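Local coordinates for glycosylation Associate Protein 3 (Streptococcus agalactiae serotype V, PDB 6OYC) that is a component of the accessory Sec Gap123 complex, and probably assists glycosylation and secretion of a bacterial surface protein, perhaps through binding sugar, at residues L84-V98 with F110-I124. Numbering follows the deposited sequence.
Sequences LFVRIEFYNRFNESV and FIYPKEAYTYTISLI
Tyr91 O takes two backbone donors, Tyr117 N at 2.7 Å and Thr118 N at 3.0 Å, forming a classic beta bulge at one end of the antiparallel pair 84-91/118-124. From there the strands are bonded through the pairs Glu89-Thr120, Arg87-Ser122 and Phe85-Ile124, as neighbours in a four-stranded sheet. On one face Pro113 CD makes a CH-pi contact over the centre of the Phe90 ring, 3.5 Å from the centroid. Phe110 and Tyr112 meet the same ring obliquely, and Ile88 CD1 reaches Phe110 CZ at 3.5 Å. Leu84, Tyr119, Ile121 and Leu123 carry this apolar layer onto strand 130-140 of the larger antiparallel sheet, as in a beta-sandwich. The opposite face is more polar. One water joins Arg87 O, Thr120 OG1 and Ser122 OG, which also bonds Thr45 on strand 41-47; a second links Thr120 OG1 to Tyr91 OH. Phe85 CG sits between its backbone N and carbonyl carbon (chi1 66°), which brings the ring over Ile124 CB. Extended Arg87 grips Glu89 OE1 side-on through NE and NH2, both 3.0 Å away and above the carboxylate plane; Ser97 OG donates to Glu89 OE2. The chemistry implies a two-faced strand pair: apolar where the sheets pack, elsewhere hydrated and charge-paired beside a Phe85-Ile124 apolar patch.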
loop_
_atom_site.group_PDB
_atom_site.type_symbol
_atom_site.label_atom_id
_atom_site.label_comp_id
_atom_site.label_asym_id
_atom_site.label_seq_id
_atom_site.Cartn_x
_atom_site.Cartn_y
_atom_site.Cartn_z
ATOM N N LEU C 84 14.670 -7.272 -16.236
ATOM C CA LEU C 84 13.251 -7.334 -15.875
ATOM C C LEU C 84 12.568 -6.067 -16.360
ATOM O O LEU C 84 12.755 -5.000 -15.771
ATOM C CB LEU C 84 13.039 -7.500 -14.367
ATOM C CG LEU C 84 11.563 -7.699 -13.974
ATOM C CD1 LEU C 84 11.047 -9.088 -14.398
ATOM C CD2 LEU C 84 11.300 -7.457 -12.488
ATOM N N PHE C 85 11.747 -6.177 -17.403
ATOM C CA PHE C 85 11.118 -4.991 -17.963
ATOM C C PHE C 85 9.602 -5.163 -18.062
ATOM O O PHE C 85 9.037 -6.222 -17.759
ATOM C CB PHE C 85 11.742 -4.610 -19.320
ATOM C CG PHE C 85 11.505 -5.602 -20.419
ATOM C CD1 PHE C 85 12.397 -6.651 -20.629
ATOM C CD2 PHE C 85 10.420 -5.466 -21.272
ATOM C CE1 PHE C 85 12.185 -7.575 -21.653
ATOM C CE2 PHE C 85 10.206 -6.377 -22.303
ATOM C CZ PHE C 85 11.093 -7.435 -22.495
ATOM N N VAL C 86 8.943 -4.074 -18.458
ATOM C CA VAL C 86 7.497 -3.963 -18.427
ATOM C C VAL C 86 7.020 -3.466 -19.787
ATOM O O VAL C 86 7.524 -2.466 -20.308
ATOM C CB VAL C 86 7.021 -3.027 -17.295
ATOM C CG1 VAL C 86 5.517 -2.888 -17.307
ATOM C CG2 VAL C 86 7.464 -3.557 -15.942
ATOM N N ARG C 87 6.052 -4.165 -20.355
ATOM C CA ARG C 87 5.448 -3.825 -21.630
ATOM C C ARG C 87 3.984 -3.458 -21.403
ATOM O O ARG C 87 3.191 -4.283 -20.915
ATOM C CB ARG C 87 5.573 -5.001 -22.594
ATOM C CG ARG C 87 4.992 -4.763 -23.971
ATOM C CD ARG C 87 5.464 -5.882 -24.936
ATOM N NE ARG C 87 4.598 -5.995 -26.114
ATOM C CZ ARG C 87 5.037 -6.111 -27.369
ATOM N NH1 ARG C 87 6.343 -6.130 -27.628
ATOM N NH2 ARG C 87 4.165 -6.218 -28.366
ATOM N N ILE C 88 3.629 -2.224 -21.749
ATOM C CA ILE C 88 2.237 -1.816 -21.829
ATOM C C ILE C 88 1.827 -1.854 -23.291
ATOM O O ILE C 88 2.509 -1.281 -24.152
ATOM C CB ILE C 88 2.019 -0.425 -21.205
ATOM C CG1 ILE C 88 0.564 0.009 -21.328
ATOM C CG2 ILE C 88 2.931 0.624 -21.811
ATOM C CD1 ILE C 88 0.216 1.147 -20.364
ATOM N N GLU C 89 0.733 -2.552 -23.583
ATOM C CA GLU C 89 0.267 -2.730 -24.950
ATOM C C GLU C 89 -1.189 -2.300 -25.064
ATOM O O GLU C 89 -1.994 -2.589 -24.176
ATOM C CB GLU C 89 0.414 -4.193 -25.406
ATOM C CG GLU C 89 0.163 -4.388 -26.901
ATOM C CD GLU C 89 0.948 -5.563 -27.489
ATOM O OE1 GLU C 89 1.638 -6.292 -26.744
ATOM O OE2 GLU C 89 0.863 -5.764 -28.710
ATOM N N PHE C 90 -1.522 -1.630 -26.166
ATOM C CA PHE C 90 -2.851 -1.093 -26.401
ATOM C C PHE C 90 -3.561 -1.886 -27.496
ATOM O O PHE C 90 -2.931 -2.359 -28.455
ATOM C CB PHE C 90 -2.767 0.400 -26.749
ATOM C CG PHE C 90 -1.863 1.183 -25.804
ATOM C CD1 PHE C 90 -2.254 1.443 -24.496
ATOM C CD2 PHE C 90 -0.609 1.613 -26.212
ATOM C CE1 PHE C 90 -1.408 2.147 -23.609
ATOM C CE2 PHE C 90 0.238 2.318 -25.336
ATOM C CZ PHE C 90 -0.167 2.579 -24.035
ATOM N N TYR C 91 -4.875 -2.045 -27.337
ATOM C CA TYR C 91 -5.677 -2.887 -28.211
ATOM C C TYR C 91 -6.934 -2.131 -28.596
ATOM O O TYR C 91 -7.548 -1.455 -27.759
ATOM C CB TYR C 91 -6.053 -4.233 -27.544
ATOM C CG TYR C 91 -4.845 -5.091 -27.208
ATOM C CD1 TYR C 91 -4.161 -4.929 -26.002
ATOM C CD2 TYR C 91 -4.376 -6.055 -28.109
ATOM C CE1 TYR C 91 -3.051 -5.698 -25.697
ATOM C CE2 TYR C 91 -3.277 -6.830 -27.811
ATOM C CZ TYR C 91 -2.611 -6.645 -26.609
ATOM O OH TYR C 91 -1.522 -7.422 -26.313
ATOM N N ASN C 92 -7.296 -2.217 -29.869
ATOM C CA ASN C 92 -8.536 -1.606 -30.303
ATOM C C ASN C 92 -9.689 -2.525 -29.918
ATOM O O ASN C 92 -9.513 -3.566 -29.274
ATOM C CB ASN C 92 -8.499 -1.297 -31.796
ATOM C CG ASN C 92 -8.383 -2.540 -32.651
ATOM O OD1 ASN C 92 -8.602 -3.678 -32.196
ATOM N ND2 ASN C 92 -8.023 -2.330 -33.913
ATOM N N ARG C 93 -10.886 -2.150 -30.342
ATOM C CA ARG C 93 -12.092 -2.863 -29.958
ATOM C C ARG C 93 -12.230 -4.193 -30.695
ATOM O O ARG C 93 -13.090 -4.999 -30.332
ATOM C CB ARG C 93 -13.289 -1.908 -30.160
ATOM C CG ARG C 93 -14.564 -2.431 -30.755
ATOM C CD ARG C 93 -15.648 -1.343 -30.805
ATOM N NE ARG C 93 -15.845 -0.536 -29.589
ATOM C CZ ARG C 93 -15.649 0.782 -29.527
ATOM N NH1 ARG C 93 -15.193 1.443 -30.589
ATOM N NH2 ARG C 93 -15.880 1.450 -28.399
ATOM N N PHE C 94 -11.378 -4.471 -31.685
ATOM C CA PHE C 94 -11.318 -5.794 -32.296
ATOM C C PHE C 94 -10.190 -6.632 -31.733
ATOM O O PHE C 94 -9.882 -7.691 -32.276
ATOM C CB PHE C 94 -11.167 -5.686 -33.812
ATOM C CG PHE C 94 -12.221 -4.852 -34.449
ATOM C CD1 PHE C 94 -12.051 -3.477 -34.578
ATOM C CD2 PHE C 94 -13.404 -5.431 -34.884
ATOM C CE1 PHE C 94 -13.031 -2.693 -35.155
ATOM C CE2 PHE C 94 -14.395 -4.656 -35.462
ATOM C CZ PHE C 94 -14.211 -3.286 -35.601
ATOM N N ASN C 95 -9.546 -6.153 -30.679
ATOM C CA ASN C 95 -8.428 -6.827 -30.046
ATOM C C ASN C 95 -7.188 -6.900 -30.929
ATOM O O ASN C 95 -6.361 -7.794 -30.747
ATOM C CB ASN C 95 -8.814 -8.226 -29.578
ATOM C CG ASN C 95 -8.291 -8.507 -28.210
ATOM O OD1 ASN C 95 -8.703 -7.856 -27.242
ATOM N ND2 ASN C 95 -7.360 -9.463 -28.106
ATOM N N GLU C 96 -7.010 -5.943 -31.841
ATOM C CA GLU C 96 -5.742 -5.785 -32.552
ATOM C C GLU C 96 -4.822 -4.871 -31.745
ATOM O O GLU C 96 -5.255 -3.826 -31.239
ATOM C CB GLU C 96 -5.957 -5.207 -33.953
ATOM C CG GLU C 96 -6.930 -6.037 -34.804
ATOM C CD GLU C 96 -7.499 -5.293 -36.020
ATOM O OE1 GLU C 96 -8.145 -5.964 -36.866
ATOM O OE2 GLU C 96 -7.317 -4.058 -36.128
ATOM N N SER C 97 -3.558 -5.265 -31.624
ATOM C CA SER C 97 -2.583 -4.383 -31.006
ATOM C C SER C 97 -2.490 -3.106 -31.828
ATOM O O SER C 97 -2.405 -3.163 -33.053
ATOM C CB SER C 97 -1.218 -5.077 -30.908
ATOM O OG SER C 97 -0.231 -4.183 -30.373
ATOM N N VAL C 98 -2.567 -1.948 -31.168
ATOM C CA VAL C 98 -2.406 -0.676 -31.860
ATOM C C VAL C 98 -1.240 0.133 -31.311
ATOM O O VAL C 98 -1.043 1.277 -31.713
ATOM C CB VAL C 98 -3.707 0.154 -31.856
ATOM C CG1 VAL C 98 -4.776 -0.567 -32.671
ATOM C CG2 VAL C 98 -4.184 0.459 -30.425
ATOM N N PHE C 110 3.801 8.019 -20.799
ATOM C CA PHE C 110 3.236 7.736 -22.104
ATOM C C PHE C 110 1.901 8.450 -22.198
ATOM O O PHE C 110 1.293 8.792 -21.181
ATOM C CB PHE C 110 3.039 6.233 -22.312
ATOM C CG PHE C 110 1.995 5.629 -21.387
ATOM C CD1 PHE C 110 2.346 5.210 -20.108
ATOM C CD2 PHE C 110 0.670 5.502 -21.791
ATOM C CE1 PHE C 110 1.399 4.664 -19.248
ATOM C CE2 PHE C 110 -0.286 4.962 -20.941
ATOM C CZ PHE C 110 0.077 4.543 -19.660
ATOM N N ILE C 111 1.443 8.656 -23.430
ATOM C CA ILE C 111 0.090 9.128 -23.691
ATOM C C ILE C 111 -0.788 7.927 -24.013
ATOM O O ILE C 111 -0.431 7.104 -24.857
ATOM C CB ILE C 111 0.072 10.154 -24.833
ATOM C CG1 ILE C 111 0.489 11.525 -24.290
ATOM C CG2 ILE C 111 -1.301 10.213 -25.464
ATOM C CD1 ILE C 111 1.180 12.368 -25.314
ATOM N N TYR C 112 -1.910 7.802 -23.320
ATOM C CA TYR C 112 -2.871 6.768 -23.667
ATOM C C TYR C 112 -3.406 7.074 -25.061
ATOM O O TYR C 112 -4.040 8.121 -25.249
ATOM C CB TYR C 112 -4.004 6.715 -22.648
ATOM C CG TYR C 112 -4.947 5.541 -22.812
ATOM C CD1 TYR C 112 -4.501 4.219 -22.646
ATOM C CD2 TYR C 112 -6.300 5.751 -23.111
ATOM C CE1 TYR C 112 -5.388 3.137 -22.784
ATOM C CE2 TYR C 112 -7.192 4.679 -23.240
ATOM C CZ TYR C 112 -6.734 3.375 -23.080
ATOM O OH TYR C 112 -7.626 2.328 -23.231
ATOM N N PRO C 113 -3.159 6.224 -26.054
ATOM C CA PRO C 113 -3.349 6.632 -27.449
ATOM C C PRO C 113 -4.806 6.594 -27.889
ATOM O O PRO C 113 -5.645 5.921 -27.290
ATOM C CB PRO C 113 -2.516 5.609 -28.221
ATOM C CG PRO C 113 -2.544 4.406 -27.365
ATOM C CD PRO C 113 -2.527 4.899 -25.948
ATOM N N LYS C 114 -5.075 7.317 -28.996
ATOM C CA LYS C 114 -6.437 7.512 -29.493
ATOM C C LYS C 114 -7.084 6.219 -29.966
ATOM O O LYS C 114 -8.309 6.095 -29.910
ATOM C CB LYS C 114 -6.475 8.514 -30.650
ATOM C CG LYS C 114 -6.554 10.004 -30.300
ATOM C CD LYS C 114 -5.551 10.426 -29.246
ATOM C CE LYS C 114 -4.242 10.730 -29.944
ATOM N NZ LYS C 114 -3.223 11.323 -29.058
ATOM N N GLU C 115 -6.301 5.270 -30.464
ATOM C CA GLU C 115 -6.833 4.007 -30.968
ATOM C C GLU C 115 -7.003 2.951 -29.880
ATOM O O GLU C 115 -7.537 1.869 -30.155
ATOM C CB GLU C 115 -5.920 3.459 -32.068
ATOM C CG GLU C 115 -6.006 4.247 -33.357
ATOM C CD GLU C 115 -7.415 4.304 -33.904
ATOM O OE1 GLU C 115 -8.094 3.259 -33.940
ATOM O OE2 GLU C 115 -7.851 5.400 -34.292
ATOM N N ALA C 116 -6.565 3.236 -28.656
ATOM C CA ALA C 116 -6.666 2.267 -27.578
ATOM C C ALA C 116 -8.121 2.131 -27.131
ATOM O O ALA C 116 -8.764 3.122 -26.780
ATOM C CB ALA C 116 -5.779 2.688 -26.403
ATOM N N TYR C 117 -8.639 0.907 -27.173
ATOM C CA TYR C 117 -9.873 0.540 -26.494
ATOM C C TYR C 117 -9.595 -0.063 -25.120
ATOM O O TYR C 117 -10.178 0.367 -24.121
ATOM C CB TYR C 117 -10.687 -0.454 -27.338
ATOM C CG TYR C 117 -12.083 -0.640 -26.796
ATOM C CD1 TYR C 117 -12.985 0.433 -26.775
ATOM C CD2 TYR C 117 -12.493 -1.863 -26.260
ATOM C CE1 TYR C 117 -14.261 0.294 -26.245
ATOM C CE2 TYR C 117 -13.797 -2.025 -25.744
ATOM C CZ TYR C 117 -14.674 -0.938 -25.748
ATOM O OH TYR C 117 -15.951 -1.049 -25.237
ATOM N N THR C 118 -8.711 -1.055 -25.049
ATOM C CA THR C 118 -8.236 -1.611 -23.788
ATOM C C THR C 118 -6.710 -1.615 -23.773
ATOM O O THR C 118 -6.054 -1.280 -24.766
ATOM C CB THR C 118 -8.754 -3.041 -23.561
ATOM O OG1 THR C 118 -8.167 -3.915 -24.530
ATOM C CG2 THR C 118 -10.266 -3.089 -23.676
ATOM N N TYR C 119 -6.134 -2.021 -22.643
ATOM C CA TYR C 119 -4.685 -2.168 -22.590
ATOM C C TYR C 119 -4.313 -3.231 -21.564
ATOM O O TYR C 119 -5.102 -3.595 -20.692
ATOM C CB TYR C 119 -3.981 -0.821 -22.294
ATOM C CG TYR C 119 -4.186 -0.254 -20.895
ATOM C CD1 TYR C 119 -5.400 0.328 -20.517
ATOM C CD2 TYR C 119 -3.164 -0.308 -19.944
ATOM C CE1 TYR C 119 -5.585 0.838 -19.237
ATOM C CE2 TYR C 119 -3.340 0.207 -18.652
ATOM C CZ TYR C 119 -4.550 0.779 -18.308
ATOM O OH TYR C 119 -4.724 1.286 -17.042
ATOM N N THR C 120 -3.110 -3.755 -21.703
ATOM C CA THR C 120 -2.561 -4.715 -20.760
ATOM C C THR C 120 -1.182 -4.240 -20.344
ATOM O O THR C 120 -0.529 -3.481 -21.055
ATOM C CB THR C 120 -2.424 -6.118 -21.364
ATOM O OG1 THR C 120 -1.467 -6.063 -22.423
ATOM C CG2 THR C 120 -3.772 -6.652 -21.897
ATOM N N ILE C 121 -0.719 -4.720 -19.197
ATOM C CA ILE C 121 0.656 -4.487 -18.769
ATOM C C ILE C 121 1.248 -5.833 -18.401
ATOM O O ILE C 121 0.622 -6.601 -17.667
ATOM C CB ILE C 121 0.738 -3.502 -17.588
ATOM C CG1 ILE C 121 0.121 -2.154 -17.979
ATOM C CG2 ILE C 121 2.162 -3.328 -17.178
ATOM C CD1 ILE C 121 -0.039 -1.164 -16.816
ATOM N N SER C 122 2.439 -6.126 -18.923
ATOM C CA SER C 122 3.079 -7.421 -18.741
ATOM C C SER C 122 4.463 -7.253 -18.139
ATOM O O SER C 122 5.258 -6.430 -18.604
ATOM C CB SER C 122 3.190 -8.175 -20.066
ATOM O OG SER C 122 1.923 -8.602 -20.499
ATOM N N LEU C 123 4.735 -8.031 -17.097
ATOM C CA LEU C 123 6.082 -8.200 -16.575
ATOM C C LEU C 123 6.800 -9.223 -17.441
ATOM O O LEU C 123 6.289 -10.328 -17.657
ATOM C CB LEU C 123 6.019 -8.689 -15.132
ATOM C CG LEU C 123 7.050 -8.310 -14.083
ATOM C CD1 LEU C 123 7.067 -6.797 -13.892
ATOM C CD2 LEU C 123 6.708 -9.028 -12.757
ATOM N N ILE C 124 7.970 -8.862 -17.955
ATOM C CA ILE C 124 8.700 -9.739 -18.864
ATOM C C ILE C 124 10.103 -9.987 -18.323
ATOM O O ILE C 124 10.842 -9.040 -18.026
ATOM C CB ILE C 124 8.740 -9.167 -20.287
ATOM C CG1 ILE C 124 7.312 -8.952 -20.785
ATOM C CG2 ILE C 124 9.478 -10.115 -21.204
ATOM C CD1 ILE C 124 7.220 -8.437 -22.186
HETATM O O HOH W 1 1.290 -5.995 -21.949
HETATM O O HOH W 2 -1.191 -8.541 -23.728
HETATM O O HOH W 3 -8.142 0.612 -34.710
HETATM O O HOH W 4 -17.431 -1.432 -27.689
#